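Local coordinates for protein PAN2-PAN3 deadenylation complex catalytic subunit pan2 (Neurospora crassa, PDB 4CZW) that shortens mRNA poly(A) tails, releasing 5'-AMP, as the catalytic subunit of the Pan2-Pan3 deadenylase, here its pseudo-protease and exonuclease domains, at residues H549-S552 with Q553-R556; Q561-R564 with N565-I568; T610-K613 with L614-Y618. All blocks are in the same frame, centred on the assembly; numbering follows the deposited sequence.

Contact 1 (H549-S552 with Q553-R556); sequences HGLS and QDFR
Leu-551 and Phe-555 meet one helical turn apart, with Leu-551 CB over one face of the phenyl ring and the two side chains set aslant to each other. Leu-551 CB sits 4.2 Å from the centroid of the Phe-555 ring and 28° off its normal, which satisfies a CH-pi contact. CB is nearest the CE2 side of that face, 3.7 Å from Phe-555 CE2, and Leu-551 CD1 reaches Phe-555 CZ at 3.9 Å. With CG of Phe-555 anti to its carbonyl carbon (chi1 -69°), the ring leans back along the helix over the preceding turn. The backbone fixes the same pair, because Phe-555 N-H points almost straight at Leu-551 O (2.9 Å, 177°). Replacing Phe-555 with an alanine would probably leave Leu-551 CB and CD1 without the ring they rest on and take away the ring surface that Val-562 packs on.

The other leucine branch faces a different neighbour: Leu-551 CD2 is 4.0 Å from Asp-554 OD1, so an apolar methyl borders the carboxylate. The second carboxylate oxygen, OD2, is hydrogen-bonded to Thr-446 OG1. Weak backbone bonds from Gln-553 N to Gly-550 O and from Arg-556 N to Ser-552 O complete the turn. Ahead of it, Asp-569 accepts the N-H groups of Gly-550 and Leu-551. This first turn of helix 551-558 presents Asp-554, by similarity a ligand of the catalytic divalent metals, beside Asp-445, as in the acidic active site of DEDD exonucleases.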
# COMPACT_ATOMS: atom_id res chain seq x y z
N HIS A 549 -2.17 25.15 8.96
CA HIS A 549 -0.89 25.84 8.93
C HIS A 549 0.26 24.84 8.95
O HIS A 549 0.45 24.12 9.93
CB HIS A 549 -0.78 26.80 10.12
CG HIS A 549 0.36 27.77 10.00
ND1 HIS A 549 0.25 28.97 9.33
CD2 HIS A 549 1.63 27.72 10.47
CE1 HIS A 549 1.40 29.61 9.39
NE2 HIS A 549 2.25 28.88 10.08
N GLY A 550 1.03 24.80 7.87
CA GLY A 550 2.13 23.86 7.74
C GLY A 550 1.64 22.42 7.75
O GLY A 550 2.15 21.59 8.50
N LEU A 551 0.66 22.13 6.91
CA LEU A 551 -0.00 20.83 6.90
C LEU A 551 0.88 19.70 6.37
O LEU A 551 0.52 18.53 6.51
CB LEU A 551 -1.29 20.90 6.07
CG LEU A 551 -2.45 21.69 6.68
CD1 LEU A 551 -3.65 21.66 5.75
CD2 LEU A 551 -2.81 21.13 8.05
N SER A 552 2.01 20.04 5.77
CA SER A 552 2.90 19.03 5.20
C SER A 552 3.46 18.12 6.28
O SER A 552 3.70 16.93 6.04
CB SER A 552 4.05 19.69 4.43
OG SER A 552 4.93 20.37 5.30
N GLN A 553 3.68 18.67 7.47
CA GLN A 553 4.19 17.89 8.59
C GLN A 553 3.09 17.02 9.18
O GLN A 553 3.34 15.88 9.58
CB GLN A 553 4.77 18.82 9.66
CG GLN A 553 5.50 18.09 10.78
CD GLN A 553 6.13 19.05 11.78
OE1 GLN A 553 5.92 20.26 11.72
NE2 GLN A 553 6.92 18.50 12.70
N ASP A 554 1.88 17.56 9.23
CA ASP A 554 0.73 16.81 9.73
C ASP A 554 0.44 15.60 8.85
O ASP A 554 0.39 14.47 9.34
CB ASP A 554 -0.51 17.72 9.79
CG ASP A 554 -0.36 18.85 10.79
OD1 ASP A 554 0.21 19.90 10.41
OD2 ASP A 554 -0.80 18.69 11.94
N PHE A 555 0.27 15.84 7.55
CA PHE A 555 -0.05 14.79 6.59
C PHE A 555 0.99 13.67 6.58
O PHE A 555 0.65 12.51 6.36
CB PHE A 555 -0.19 15.38 5.19
CG PHE A 555 -1.39 16.27 5.02
CD1 PHE A 555 -2.52 16.08 5.80
CD2 PHE A 555 -1.39 17.28 4.07
CE1 PHE A 555 -3.63 16.90 5.65
CE2 PHE A 555 -2.50 18.09 3.91
CZ PHE A 555 -3.62 17.90 4.70
N ARG A 556 2.24 14.03 6.81
CA ARG A 556 3.33 13.06 6.83
C ARG A 556 3.18 12.08 8.00
O ARG A 556 3.35 10.87 7.83
CB ARG A 556 4.68 13.76 6.90
CG ARG A 556 5.82 12.86 7.33
CD ARG A 556 7.16 13.50 7.02
NE ARG A 556 7.44 13.51 5.59
CZ ARG A 556 8.06 12.52 4.95
NH1 ARG A 556 8.46 11.45 5.60
NH2 ARG A 556 8.28 12.62 3.64

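Contact 2 (Q561-R564 with N565-I568); sequences QVPR and NQVI
Pro-563 and Gln-566 are joined by a backbone hydrogen bond across a tight turn, Gln-566 N to Pro-563 O at 2.9 Å, and Val-567 N repeats the pattern to Arg-564 O at 3.2 Å. These two successive i to i+3 bonds define a short 3-10 turn, which leads into strand 567-569 in the beta-alpha-beta unit of the exonuclease domain. Both donors stand well above the carbonyl planes of their acceptors, by 52° at Pro-563 and 67° at Arg-564.

The side chains form two groups. On the apolar one, Val-562 CG1 meets Val-567 CG2 at 3.7 Å and Gln-566 CB at 3.8 Å, the valines crossing obliquely and the glutamine at about a right angle to Val-562. CG1 of Val-562 gets there by standing anti to its backbone N (chi1 -173°). Val-567 CG2 also packs against Pro-563 O. In the second group, the proline ring and the extended chain of Gln-566 run side by side and point the same way, while Asn-565 OD1 approaches Pro-563 CB. The amide of Gln-566 is held from elsewhere: its NE2 donates to the carbonyl oxygens of Val-540 and Cys-544, which leaves OE1 turned to the proline ring, 3.4 Å from Pro-563 CG.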
# COMPACT_ATOMS: atom_id res chain seq x y z
N GLN A 561 -1.84 11.33 1.62
CA GLN A 561 -1.50 12.22 0.52
C GLN A 561 -2.72 13.02 0.08
O GLN A 561 -3.75 12.45 -0.26
CB GLN A 561 -0.93 11.43 -0.66
CG GLN A 561 0.44 10.81 -0.40
CD GLN A 561 1.57 11.82 -0.49
OE1 GLN A 561 1.41 12.90 -1.06
NE2 GLN A 561 2.72 11.47 0.07
N VAL A 562 -2.60 14.34 0.10
CA VAL A 562 -3.69 15.22 -0.30
C VAL A 562 -3.29 16.08 -1.49
O VAL A 562 -2.26 16.76 -1.45
CB VAL A 562 -4.14 16.13 0.86
CG1 VAL A 562 -5.39 16.90 0.48
CG2 VAL A 562 -4.38 15.32 2.12
N PRO A 563 -4.09 16.04 -2.57
CA PRO A 563 -3.84 16.83 -3.78
C PRO A 563 -3.72 18.32 -3.48
O PRO A 563 -4.37 18.82 -2.57
CB PRO A 563 -5.08 16.54 -4.64
CG PRO A 563 -5.54 15.20 -4.19
CD PRO A 563 -5.27 15.16 -2.71
N ARG A 564 -2.89 19.02 -4.26
CA ARG A 564 -2.61 20.43 -4.03
C ARG A 564 -3.86 21.31 -4.04
O ARG A 564 -3.96 22.27 -3.28
CB ARG A 564 -1.62 20.95 -5.07
CG ARG A 564 -0.16 20.80 -4.68
CD ARG A 564 0.77 21.36 -5.74
NE ARG A 564 0.79 20.53 -6.94
CZ ARG A 564 1.67 19.56 -7.16
NH1 ARG A 564 2.60 19.30 -6.26
NH2 ARG A 564 1.62 18.86 -8.28
N ASN A 565 -4.82 20.98 -4.90
CA ASN A 565 -6.04 21.77 -5.02
C ASN A 565 -7.04 21.47 -3.90
O ASN A 565 -8.15 22.01 -3.89
CB ASN A 565 -6.69 21.55 -6.39
CG ASN A 565 -6.89 20.08 -6.71
OD1 ASN A 565 -6.91 19.23 -5.83
ND2 ASN A 565 -7.05 19.78 -8.00
N GLN A 566 -6.65 20.60 -2.97
CA GLN A 566 -7.47 20.32 -1.80
C GLN A 566 -6.75 20.76 -0.53
O GLN A 566 -7.15 20.42 0.58
CB GLN A 566 -7.81 18.83 -1.72
CG GLN A 566 -8.67 18.32 -2.86
CD GLN A 566 -9.08 16.87 -2.69
OE1 GLN A 566 -8.82 16.04 -3.56
NE2 GLN A 566 -9.72 16.57 -1.57
N VAL A 567 -5.67 21.53 -0.71
CA VAL A 567 -4.89 22.02 0.42
C VAL A 567 -4.87 23.55 0.47
O VAL A 567 -4.40 24.20 -0.47
CB VAL A 567 -3.44 21.51 0.37
CG1 VAL A 567 -2.63 22.13 1.50
CG2 VAL A 567 -3.41 19.99 0.45
N ILE A 568 -5.37 24.10 1.56
CA ILE A 568 -5.26 25.54 1.81
C ILE A 568 -4.35 25.76 3.01
O ILE A 568 -4.76 25.63 4.16
CB ILE A 568 -6.64 26.18 2.08
CG1 ILE A 568 -7.57 25.95 0.89
CG2 ILE A 568 -6.48 27.67 2.34
CD1 ILE A 568 -8.93 26.58 1.05

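Contact 3 (T610-K613 with L614-Y618); sequences TALK and LYRKY
Thr-610 and Leu-614 form the closely packed side of this helical turn, where the leucine folds back over the threonine carbonyl. Thr-610 O accepts the N-H of Leu-614, 2.9 Å from Leu-614 N, and Leu-614 CG lies beside the same oxygen. The placement follows from CG standing anti to the carbonyl carbon of Leu-614 (chi1 -73°). The methyl groups touch more lightly, Thr-610 CG2 being 4.3 Å from Leu-614 CD1. Both residues are buried against helix 585-592: both press on Leu-585, Thr-610 also on Ala-589 and Leu-614 on Leu-588. Ala-611, also buried, packs on Leu-547 of strand 545-548, and Ala-611 O accepts the N-H of Tyr-615, 3.0 Å from Tyr-615 N.

The looser side carries Lys-613, Arg-616 and Lys-617, joined to the preceding turn mainly through backbone. Lys-617 N binds Lys-613 O at 3.0 Å, but the extended Lys-613 chain brings no more than its CB close to the following residues. Arg-616 is intermediate: its chain lies alongside Leu-612 and points the same way, with NE 4.1 Å from Leu-612 CD1. A bend at chi2 (-50°) directs the guanidinium to partners beyond the turn, salt bridges with Glu-487 and Glu-619 and a hydrogen bond to Gly-482 O. Four i to i+4 backbone bonds make this an alpha-helix, and the split between buried and charged residues makes it amphipathic. It is helix 604-623, which also carries Asp-607, by similarity a catalytic metal ligand of the DEDD exonuclease site.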
# COMPACT_ATOMS: atom_id res chain seq x y z
N THR A 610 -7.68 29.12 14.49
CA THR A 610 -6.76 30.23 14.26
C THR A 610 -6.40 30.33 12.78
O THR A 610 -6.45 31.41 12.19
CB THR A 610 -5.47 30.09 15.08
OG1 THR A 610 -5.80 30.08 16.48
CG2 THR A 610 -4.52 31.23 14.79
N ALA A 611 -6.04 29.20 12.19
CA ALA A 611 -5.68 29.14 10.77
C ALA A 611 -6.86 29.54 9.90
O ALA A 611 -6.69 30.20 8.87
CB ALA A 611 -5.19 27.75 10.41
N LEU A 612 -8.06 29.14 10.31
CA LEU A 612 -9.27 29.49 9.58
C LEU A 612 -9.52 30.99 9.63
O LEU A 612 -9.90 31.60 8.63
CB LEU A 612 -10.48 28.73 10.15
CG LEU A 612 -11.81 28.99 9.46
CD1 LEU A 612 -11.74 28.61 7.99
CD2 LEU A 612 -12.94 28.24 10.15
N LYS A 613 -9.29 31.58 10.80
CA LYS A 613 -9.41 33.03 10.97
C LYS A 613 -8.40 33.76 10.10
O LYS A 613 -8.72 34.79 9.49
CB LYS A 613 -9.22 33.42 12.44
CG LYS A 613 -10.36 33.03 13.36
CD LYS A 613 -10.07 33.46 14.79
CE LYS A 613 -11.26 33.20 15.69
NZ LYS A 613 -10.99 33.63 17.09
N LEU A 614 -7.19 33.23 10.04
CA LEU A 614 -6.12 33.82 9.24
C LEU A 614 -6.45 33.79 7.75
O LEU A 614 -6.14 34.73 7.02
CB LEU A 614 -4.80 33.09 9.50
CG LEU A 614 -4.13 33.36 10.85
CD1 LEU A 614 -2.92 32.46 11.03
CD2 LEU A 614 -3.74 34.82 10.97
N TYR A 615 -7.09 32.71 7.31
CA TYR A 615 -7.48 32.59 5.91
C TYR A 615 -8.60 33.57 5.57
O TYR A 615 -8.65 34.11 4.46
CB TYR A 615 -7.92 31.17 5.58
CG TYR A 615 -8.45 31.02 4.17
CD1 TYR A 615 -7.58 31.03 3.08
CD2 TYR A 615 -9.81 30.90 3.92
CE1 TYR A 615 -8.06 30.91 1.79
CE2 TYR A 615 -10.29 30.78 2.63
CZ TYR A 615 -9.41 30.78 1.57
OH TYR A 615 -9.89 30.66 0.29
N ARG A 616 -9.50 33.80 6.52
CA ARG A 616 -10.60 34.74 6.31
C ARG A 616 -10.07 36.16 6.20
O ARG A 616 -10.58 36.96 5.41
CB ARG A 616 -11.62 34.64 7.45
CG ARG A 616 -12.38 33.32 7.48
CD ARG A 616 -12.94 32.97 6.11
NE ARG A 616 -13.68 31.71 6.12
CZ ARG A 616 -14.12 31.10 5.03
NH1 ARG A 616 -13.90 31.62 3.83
NH2 ARG A 616 -14.79 29.95 5.13
N LYS A 617 -9.04 36.47 6.98
CA LYS A 617 -8.36 37.76 6.88
C LYS A 617 -7.70 37.90 5.51
O LYS A 617 -7.69 38.98 4.92
CB LYS A 617 -7.33 37.92 7.99
CG LYS A 617 -7.92 38.25 9.35
CD LYS A 617 -8.63 39.59 9.32
CE LYS A 617 -9.21 39.94 10.67
NZ LYS A 617 -9.95 41.23 10.64
N TYR A 618 -7.14 36.79 5.03
CA TYR A 618 -6.50 36.76 3.72
C TYR A 618 -7.49 37.06 2.61
O TYR A 618 -7.17 37.77 1.65
CB TYR A 618 -5.83 35.41 3.49
CG TYR A 618 -5.40 35.17 2.06
CD1 TYR A 618 -4.37 35.90 1.49
CD2 TYR A 618 -6.02 34.20 1.28
CE1 TYR A 618 -3.97 35.69 0.18
CE2 TYR A 618 -5.63 33.98 -0.03
CZ TYR A 618 -4.61 34.72 -0.57
OH TYR A 618 -4.21 34.50 -1.87

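From the N terminus the contacts come in series, none enclosing or crossing another, and each closes a local turn within continuous chain. Contact 1 forms the start of helix 551-558, just after strand 545-548. Contact 2 turns the chain into strand 567-569, parallel to that strand, and packs back on contact 1 where Phe-555 CZ meets Val-562 CG2 at 3.7 Å. Contact 3 comes later, on helix 604-623, its centre about 17 Å from the centres of the other two. It touches both: Ile-568 CG2 lies 3.6 Å from Tyr-615 CD1, and Ala-611 CB approaches His-549 N. Together they tie the beta-alpha-beta unit to the late helix of the exonuclease domain.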